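Long-range contacts in adenylate kinase (Cryptosporidium parvum Iowa II, PDB 3BE4), which probably transfers a phosphoryl group between ATP and AMP, as adenylate kinases do, and here holds the two-substrate mimic bis(adenosine)-5'-pentaphosphate: residues I11-S16 and S123-R128; T134-G139 and P161-D166. One frame throughout, in Å; residues are numbered along the deposited sequence.

Interaction 1: residues I11-S16 and S123-R128; sequences IGAPGS and SEIIER. With AP5 (bis(adenosine)-5'-pentaphosphate), chain C.
The type II turn from A13 to S16, just past strand 7-12, meets the flank of helix 122-130 where the CA atoms of G15 and I125 lie 5.6 Å apart. I125 carries the largest share of this contact. Its CG2 touches P14 O at 3.1 Å. Its CD1 lies against G15 C and reaches on to S16 CB. The chi1 of -69° sets CG1 beside the backbone N and opposite the carbonyl carbon, and CG1 packs on A13 CB at 4.2 Å. G15 has no side chain, and I125 CD1 lies close against its backbone. The turn is held from inside as well: S16 OG donates to A13 O at 2.7 Å, in the carbonyl plane and on a lone pair.

R128 lies one helical turn further on. Its CB rests on G15 O, and its chain bends at chi2 (-69°). One face of its guanidinium lies over an adenine of AP5, with N1B 3.3 Å above the plane. Two waters lie at the edge, in plane. Both accept from NH1; one also donates to G15 O and AP5 O4J, the other to S16 O. E124 OE2 takes both NE and NH2 of R128 from one face of its carboxylate. This paired grip should help fix the guanidinium's rotation. K203 holds the other oxygen, OE1. G15 N donates to AP5 O3G at 2.9 Å. The turn belongs to the P-loop (Walker A motif), with R128 covering the adenine beside it.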
loop_
_atom_site.group_PDB
_atom_site.type_symbol
_atom_site.label_atom_id
_atom_site.label_comp_id
_atom_site.label_asym_id
_atom_site.label_seq_id
_atom_site.Cartn_x
_atom_site.Cartn_y
_atom_site.Cartn_z
ATOM N N ILE A 11 -5.467 0.039 -4.966
ATOM C CA ILE A 11 -4.500 -0.161 -6.033
ATOM C C ILE A 11 -4.187 1.288 -6.496
ATOM O O ILE A 11 -5.048 2.172 -6.555
ATOM C CB ILE A 11 -5.236 -0.806 -7.260
ATOM C CG1 ILE A 11 -5.584 -2.254 -6.942
ATOM C CG2 ILE A 11 -4.263 -0.876 -8.492
ATOM C CD1 ILE A 11 -6.483 -2.825 -8.083
ATOM N N GLY A 12 -2.956 1.515 -6.825
ATOM C CA GLY A 12 -2.659 2.855 -7.326
ATOM C C GLY A 12 -1.146 2.835 -7.568
ATOM O O GLY A 12 -0.440 1.971 -7.072
ATOM N N ALA A 13 -0.726 3.821 -8.338
ATOM C CA ALA A 13 0.714 3.959 -8.680
ATOM C C ALA A 13 1.554 3.941 -7.420
ATOM O O ALA A 13 1.083 4.424 -6.360
ATOM C CB ALA A 13 0.909 5.195 -9.483
ATOM N N PRO A 14 2.824 3.502 -7.472
ATOM C CA PRO A 14 3.754 3.686 -6.403
ATOM C C PRO A 14 3.754 5.202 -6.045
ATOM O O PRO A 14 3.789 6.091 -6.876
ATOM C CB PRO A 14 5.085 3.207 -6.997
ATOM C CG PRO A 14 4.825 3.278 -8.494
ATOM C CD PRO A 14 3.475 2.853 -8.676
ATOM N N GLY A 15 3.616 5.539 -4.755
ATOM C CA GLY A 15 3.630 6.923 -4.459
ATOM C C GLY A 15 2.299 7.697 -4.441
ATOM O O GLY A 15 2.246 8.915 -4.145
ATOM N N SER A 16 1.180 6.976 -4.640
ATOM C CA SER A 16 -0.104 7.585 -4.832
ATOM C C SER A 16 -0.837 7.989 -3.539
ATOM O O SER A 16 -1.890 8.624 -3.681
ATOM C CB SER A 16 -0.991 6.720 -5.758
ATOM O OG SER A 16 -1.107 5.376 -5.181
ATOM N N SER A 123 3.694 12.384 -13.377
ATOM C CA SER A 123 4.463 13.599 -13.001
ATOM C C SER A 123 4.131 14.001 -11.555
ATOM O O SER A 123 5.061 14.363 -10.848
ATOM C CB SER A 123 4.079 14.807 -13.897
ATOM O OG SER A 123 4.596 14.518 -15.199
ATOM N N GLU A 124 2.894 13.888 -11.166
ATOM C CA GLU A 124 2.618 14.268 -9.753
ATOM C C GLU A 124 3.233 13.232 -8.871
ATOM O O GLU A 124 3.690 13.562 -7.759
ATOM C CB GLU A 124 1.118 14.363 -9.479
ATOM C CG GLU A 124 0.951 15.025 -8.106
ATOM C CD GLU A 124 -0.262 15.812 -7.843
ATOM O OE1 GLU A 124 -1.164 15.932 -8.641
ATOM O OE2 GLU A 124 -0.261 16.270 -6.671
ATOM N N ILE A 125 3.250 11.960 -9.256
ATOM C CA ILE A 125 3.913 10.940 -8.320
ATOM C C ILE A 125 5.370 11.330 -8.087
ATOM O O ILE A 125 5.873 11.086 -7.065
ATOM C CB ILE A 125 3.918 9.487 -9.048
ATOM C CG1 ILE A 125 2.414 9.055 -9.082
ATOM C CG2 ILE A 125 4.917 8.532 -8.498
ATOM C CD1 ILE A 125 1.977 8.748 -7.543
ATOM N N ILE A 126 6.103 11.829 -9.075
ATOM C CA ILE A 126 7.482 12.178 -8.879
ATOM C C ILE A 126 7.580 13.288 -7.832
ATOM O O ILE A 126 8.458 13.102 -7.013
ATOM C CB ILE A 126 8.072 12.730 -10.182
ATOM C CG1 ILE A 126 8.049 11.622 -11.268
ATOM C CG2 ILE A 126 9.397 13.385 -9.984
ATOM C CD1 ILE A 126 8.600 10.530 -10.986
ATOM N N GLU A 127 6.586 14.181 -7.742
ATOM C CA GLU A 127 6.635 15.286 -6.795
ATOM C C GLU A 127 6.220 14.631 -5.452
ATOM O O GLU A 127 6.751 15.065 -4.351
ATOM C CB GLU A 127 5.514 16.244 -7.232
ATOM C CG GLU A 127 5.313 17.338 -6.164
ATOM C CD GLU A 127 6.487 18.273 -5.921
ATOM O OE1 GLU A 127 7.472 18.208 -6.754
ATOM O OE2 GLU A 127 6.206 19.181 -5.057
ATOM N N ARG A 128 5.302 13.693 -5.463
ATOM C CA ARG A 128 4.944 13.077 -4.119
ATOM C C ARG A 128 6.146 12.360 -3.502
ATOM O O ARG A 128 6.464 12.525 -2.296
ATOM C CB ARG A 128 3.824 12.009 -4.237
ATOM C CG ARG A 128 2.515 12.524 -4.878
ATOM C CD ARG A 128 1.889 13.516 -3.856
ATOM N NE ARG A 128 0.646 14.148 -4.347
ATOM C CZ ARG A 128 -0.607 13.589 -4.273
ATOM N NH1 ARG A 128 -0.831 12.414 -3.705
ATOM N NH2 ARG A 128 -1.633 14.355 -4.765
HETATM P PA AP5 C . 5.892 -0.091 -1.239
HETATM O O1A AP5 C . 6.483 0.256 0.138
HETATM O O2A AP5 C . 4.477 -0.415 -1.351
HETATM O O3A AP5 C . 6.260 1.080 -2.266
HETATM P PB AP5 C . 5.522 1.591 -3.577
HETATM O O1B AP5 C . 4.751 0.528 -4.196
HETATM O O2B AP5 C . 6.568 2.374 -4.381
HETATM O O3B AP5 C . 4.448 2.675 -2.871
HETATM P PG AP5 C . 4.713 3.760 -1.774
HETATM O O1G AP5 C . 5.894 4.562 -2.197
HETATM O O2G AP5 C . 4.718 3.061 -0.477
HETATM O O3G AP5 C . 3.385 4.577 -2.034
HETATM P PD AP5 C . 2.043 4.893 -1.160
HETATM O O1D AP5 C . 2.120 4.123 0.088
HETATM O O2D AP5 C . 0.923 4.745 -2.104
HETATM O O3D AP5 C . 2.186 6.467 -0.911
HETATM P PE AP5 C . 2.476 7.220 0.463
HETATM O O1E AP5 C . 3.710 6.729 1.009
HETATM O O2E AP5 C . 1.254 7.229 1.359
HETATM O O5F AP5 C . 6.649 -1.321 -1.923
HETATM C C5F AP5 C . 8.074 -1.249 -1.761
HETATM C C4F AP5 C . 8.613 -2.239 -2.875
HETATM O O4F AP5 C . 8.504 -3.537 -2.343
HETATM C C3F AP5 C . 7.937 -2.280 -4.193
HETATM O O3F AP5 C . 8.397 -1.263 -5.056
HETATM C C2F AP5 C . 8.432 -3.677 -4.624
HETATM O O2F AP5 C . 9.887 -3.664 -4.897
HETATM C C1F AP5 C . 8.227 -4.511 -3.373
HETATM N N9A AP5 C . 6.874 -4.995 -3.302
HETATM C C8A AP5 C . 5.927 -4.529 -2.348
HETATM N N7A AP5 C . 4.777 -5.163 -2.506
HETATM C C5A AP5 C . 4.963 -6.101 -3.541
HETATM C C6A AP5 C . 4.119 -7.058 -4.071
HETATM N N6A AP5 C . 2.813 -7.237 -3.844
HETATM N N1A AP5 C . 4.701 -7.820 -5.115
HETATM C C2A AP5 C . 5.972 -7.651 -5.405
HETATM N N3A AP5 C . 6.835 -6.739 -4.908
HETATM C C4A AP5 C . 6.296 -5.971 -3.853
HETATM O O5J AP5 C . 2.578 8.699 -0.057
HETATM C C5J AP5 C . 3.785 9.138 -0.853
HETATM C C4J AP5 C . 3.990 10.619 -0.469
HETATM O O4J AP5 C . 2.906 11.495 -0.834
HETATM C C3J AP5 C . 4.327 10.788 1.015
HETATM O O3J AP5 C . 5.304 11.798 1.158
HETATM C C2J AP5 C . 3.004 11.334 1.452
HETATM O O2J AP5 C . 3.148 12.169 2.593
HETATM C C1J AP5 C . 2.466 12.235 0.429
HETATM N N9B AP5 C . 1.054 12.358 0.236
HETATM C C8B AP5 C . 0.085 11.385 0.476
HETATM N N7B AP5 C . -1.107 11.883 0.099
HETATM C C5B AP5 C . -0.918 13.161 -0.370
HETATM C C6B AP5 C . -1.759 14.096 -1.051
HETATM N N6B AP5 C . -3.053 13.823 -1.216
HETATM N N1B AP5 C . -1.212 15.280 -1.444
HETATM C C2B AP5 C . 0.168 15.494 -1.321
HETATM N N3B AP5 C . 1.040 14.599 -0.764
HETATM C C4B AP5 C . 0.518 13.380 -0.370
HETATM O O HOH W 1 0.944 10.505 -2.615
HETATM O O HOH W 2 -3.424 10.713 -2.778
#

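Interaction 2: residues T134-G139 and P161-D166. With AP5 (bis(adenosine)-5'-pentaphosphate), chain C.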
loop_
_atom_site.group_PDB
_atom_site.type_symbol
_atom_site.label_atom_id
_atom_site.label_comp_id
_atom_site.label_asym_id
_atom_site.label_seq_id
_atom_site.Cartn_x
_atom_site.Cartn_y
_atom_site.Cartn_z
ATOM N N THR A 134 10.062 9.090 6.049
ATOM C CA THR A 134 9.334 8.018 6.641
ATOM C C THR A 134 9.852 7.745 8.056
ATOM O O THR A 134 11.030 7.940 8.321
ATOM C CB THR A 134 9.591 6.755 5.873
ATOM O OG1 THR A 134 9.156 6.972 4.472
ATOM C CG2 THR A 134 8.833 5.552 6.545
ATOM N N HIS A 135 8.916 7.489 9.011
ATOM C CA HIS A 135 9.368 6.898 10.290
ATOM C C HIS A 135 9.566 5.379 10.139
ATOM O O HIS A 135 8.581 4.596 9.963
ATOM C CB HIS A 135 8.281 7.308 11.292
ATOM C CG HIS A 135 8.585 6.749 12.646
ATOM N ND1 HIS A 135 7.754 5.848 13.296
ATOM C CD2 HIS A 135 9.706 6.882 13.404
ATOM C CE1 HIS A 135 8.308 5.531 14.466
ATOM N NE2 HIS A 135 9.476 6.162 14.578
ATOM N N PRO A 136 10.840 4.887 10.135
ATOM C CA PRO A 136 11.069 3.473 9.779
ATOM C C PRO A 136 10.391 2.433 10.680
ATOM O O PRO A 136 9.951 1.434 10.178
ATOM C CB PRO A 136 12.615 3.337 9.743
ATOM C CG PRO A 136 13.154 4.630 10.323
ATOM C CD PRO A 136 12.094 5.636 10.395
ATOM N N ALA A 137 10.185 2.726 11.973
ATOM C CA ALA A 137 9.682 1.645 12.868
ATOM C C ALA A 137 8.214 1.415 12.657
ATOM O O ALA A 137 7.701 0.297 12.875
ATOM C CB ALA A 137 9.882 2.082 14.337
ATOM N N SER A 138 7.469 2.462 12.260
ATOM C CA SER A 138 5.982 2.384 12.188
ATOM C C SER A 138 5.544 2.420 10.758
ATOM O O SER A 138 4.442 1.930 10.418
ATOM C CB SER A 138 5.273 3.540 12.828
ATOM O OG SER A 138 5.534 4.774 12.133
ATOM N N GLY A 139 6.402 2.974 9.904
ATOM C CA GLY A 139 6.026 3.036 8.457
ATOM C C GLY A 139 5.253 4.359 8.225
ATOM O O GLY A 139 4.768 4.587 7.108
ATOM N N PRO A 161 13.720 10.095 14.539
ATOM C CA PRO A 161 14.040 10.810 13.271
ATOM C C PRO A 161 13.241 10.191 12.110
ATOM O O PRO A 161 12.965 8.935 12.038
ATOM C CB PRO A 161 15.508 10.437 13.062
ATOM C CG PRO A 161 16.082 10.078 14.481
ATOM C CD PRO A 161 14.905 9.434 15.144
ATOM N N LEU A 162 13.005 11.102 11.146
ATOM C CA LEU A 162 12.464 10.610 9.844
ATOM C C LEU A 162 13.628 10.360 8.919
ATOM O O LEU A 162 14.673 11.011 9.038
ATOM C CB LEU A 162 11.582 11.725 9.289
ATOM C CG LEU A 162 10.395 12.069 10.223
ATOM C CD1 LEU A 162 9.481 13.096 9.614
ATOM C CD2 LEU A 162 9.657 10.805 10.613
ATOM N N VAL A 163 13.449 9.469 7.974
ATOM C CA VAL A 163 14.529 8.991 7.138
ATOM C C VAL A 163 14.075 8.799 5.676
ATOM O O VAL A 163 12.896 8.799 5.339
ATOM C CB VAL A 163 15.275 7.717 7.659
ATOM C CG1 VAL A 163 15.661 7.922 9.163
ATOM C CG2 VAL A 163 14.342 6.552 7.409
ATOM N N TRP A 164 15.070 8.754 4.821
ATOM C CA TRP A 164 14.965 8.529 3.359
ATOM C C TRP A 164 14.709 7.034 3.195
ATOM O O TRP A 164 15.042 6.204 4.021
ATOM C CB TRP A 164 16.279 8.921 2.707
ATOM C CG TRP A 164 16.245 8.800 1.137
ATOM C CD1 TRP A 164 15.336 9.422 0.334
ATOM C CD2 TRP A 164 17.150 8.058 0.384
ATOM N NE1 TRP A 164 15.710 9.080 -0.976
ATOM C CE2 TRP A 164 16.854 8.302 -0.939
ATOM C CE3 TRP A 164 18.194 7.224 0.729
ATOM C CZ2 TRP A 164 17.575 7.594 -2.029
ATOM C CZ3 TRP A 164 18.988 6.588 -0.308
ATOM C CH2 TRP A 164 18.618 6.785 -1.664
ATOM N N ARG A 165 14.001 6.724 2.078
ATOM C CA ARG A 165 13.838 5.338 1.557
ATOM C C ARG A 165 14.764 5.089 0.370
ATOM O O ARG A 165 14.679 5.844 -0.563
ATOM C CB ARG A 165 12.371 5.100 1.096
ATOM C CG ARG A 165 11.587 4.426 2.210
ATOM C CD ARG A 165 10.091 4.384 1.818
ATOM N NE ARG A 165 9.887 3.692 0.530
ATOM C CZ ARG A 165 8.673 3.285 0.070
ATOM N NH1 ARG A 165 7.581 3.603 0.736
ATOM N NH2 ARG A 165 8.612 2.694 -1.153
ATOM N N ASP A 166 15.553 4.052 0.492
ATOM C CA ASP A 166 16.577 3.828 -0.521
ATOM C C ASP A 166 15.962 3.549 -1.837
ATOM O O ASP A 166 16.721 3.732 -2.832
ATOM C CB ASP A 166 17.465 2.676 -0.154
ATOM C CG ASP A 166 18.428 2.998 0.987
ATOM O OD1 ASP A 166 19.636 3.031 0.856
ATOM O OD2 ASP A 166 18.016 3.177 2.183
HETATM P PA AP5 C . 5.892 -0.091 -1.239
HETATM O O1A AP5 C . 6.483 0.256 0.138
HETATM O O2A AP5 C . 4.477 -0.415 -1.351
HETATM O O3A AP5 C . 6.260 1.080 -2.266
HETATM P PB AP5 C . 5.522 1.591 -3.577
HETATM O O1B AP5 C . 4.751 0.528 -4.196
HETATM O O2B AP5 C . 6.568 2.374 -4.381
HETATM O O3B AP5 C . 4.448 2.675 -2.871
HETATM P PG AP5 C . 4.713 3.760 -1.774
HETATM O O1G AP5 C . 5.894 4.562 -2.197
HETATM O O2G AP5 C . 4.718 3.061 -0.477
HETATM O O3G AP5 C . 3.385 4.577 -2.034
HETATM P PD AP5 C . 2.043 4.893 -1.160
HETATM O O1D AP5 C . 2.120 4.123 0.088
HETATM O O2D AP5 C . 0.923 4.745 -2.104
HETATM O O3D AP5 C . 2.186 6.467 -0.911
HETATM P PE AP5 C . 2.476 7.220 0.463
HETATM O O1E AP5 C . 3.710 6.729 1.009
HETATM O O2E AP5 C . 1.254 7.229 1.359
HETATM O O5F AP5 C . 6.649 -1.321 -1.923
HETATM C C5F AP5 C . 8.074 -1.249 -1.761
HETATM C C4F AP5 C . 8.613 -2.239 -2.875
HETATM O O4F AP5 C . 8.504 -3.537 -2.343
HETATM C C3F AP5 C . 7.937 -2.280 -4.193
HETATM O O3F AP5 C . 8.397 -1.263 -5.056
HETATM C C2F AP5 C . 8.432 -3.677 -4.624
HETATM O O2F AP5 C . 9.887 -3.664 -4.897
HETATM C C1F AP5 C . 8.227 -4.511 -3.373
HETATM N N9A AP5 C . 6.874 -4.995 -3.302
HETATM C C8A AP5 C . 5.927 -4.529 -2.348
HETATM N N7A AP5 C . 4.777 -5.163 -2.506
HETATM C C5A AP5 C . 4.963 -6.101 -3.541
HETATM C C6A AP5 C . 4.119 -7.058 -4.071
HETATM N N6A AP5 C . 2.813 -7.237 -3.844
HETATM N N1A AP5 C . 4.701 -7.820 -5.115
HETATM C C2A AP5 C . 5.972 -7.651 -5.405
HETATM N N3A AP5 C . 6.835 -6.739 -4.908
HETATM C C4A AP5 C . 6.296 -5.971 -3.853
HETATM O O5J AP5 C . 2.578 8.699 -0.057
HETATM C C5J AP5 C . 3.785 9.138 -0.853
HETATM C C4J AP5 C . 3.990 10.619 -0.469
HETATM O O4J AP5 C . 2.906 11.495 -0.834
HETATM C C3J AP5 C . 4.327 10.788 1.015
HETATM O O3J AP5 C . 5.304 11.798 1.158
HETATM C C2J AP5 C . 3.004 11.334 1.452
HETATM O O2J AP5 C . 3.148 12.169 2.593
HETATM C C1J AP5 C . 2.466 12.235 0.429
HETATM N N9B AP5 C . 1.054 12.358 0.236
HETATM C C8B AP5 C . 0.085 11.385 0.476
HETATM N N7B AP5 C . -1.107 11.883 0.099
HETATM C C5B AP5 C . -0.918 13.161 -0.370
HETATM C C6B AP5 C . -1.759 14.096 -1.051
HETATM N N6B AP5 C . -3.053 13.823 -1.216
HETATM N N1B AP5 C . -1.212 15.280 -1.444
HETATM C C2B AP5 C . 0.168 15.494 -1.321
HETATM N N3B AP5 C . 1.040 14.599 -0.764
HETATM C C4B AP5 C . 0.518 13.380 -0.370
HETATM O O HOH W 3 11.243 8.119 3.262
HETATM O O HOH W 4 7.220 5.063 3.228
#
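T134 and V163 form a single antiparallel bridge, a hydrogen-bonded pair. T134 N donates to V163 O, and V163 N donates to T134 O, both at 2.9 Å. T134 O also receives a CA-H...O contact from L162. V163 O takes a second donor, a water that is shared with T134 OG1. A second water links T134 OG1 to R165 NH1, while T134 OG1 itself lies 3.8 Å from R165 CD. Thus the hydroxyl has two water partners.

The apolar groups pack beside the bridge. P136 CG meets V163 CG2 at 3.7 Å, the two side chains crossing at about a right angle. L162 CD2 lies against H135 CB. Both nitrogens of H135 have partners: ND1 pairs with S138 OG in the ring plane at 2.7 Å, and NE2 with E160.

R165 bends at chi3 (57°) toward the phosphates. NH1 donates to AP5 O2G nearly straight (169°), and NH2 donates to AP5 O3A at 3.1 Å. D167 forms a salt bridge with NH2 as well. The contact joins two segments of the adenylate kinase lid through a single bridge, and R165 links them to the phosphates, consistent with a lid closed over AP5.

How the interactions relate
From the N terminus, strand 7-12 runs into the 11-16 segment. The chain then passes through strands 32-35, 86-89 and 114-119 and several helices before helix 122-130 closes the large loop of interaction 1. Strand 132-134 follows directly. Interaction 2 closes a much shorter loop of 21 residues that holds strand 141-143. The two are in series and neither nest nor cross. Interaction 1 ties the central parallel sheet to a helix of the core, whereas interaction 2 ties the lid to itself. Their centres are about 18 Å apart and they do not touch. AP5 bridges them, and R176 of helix 170-184 also binds it.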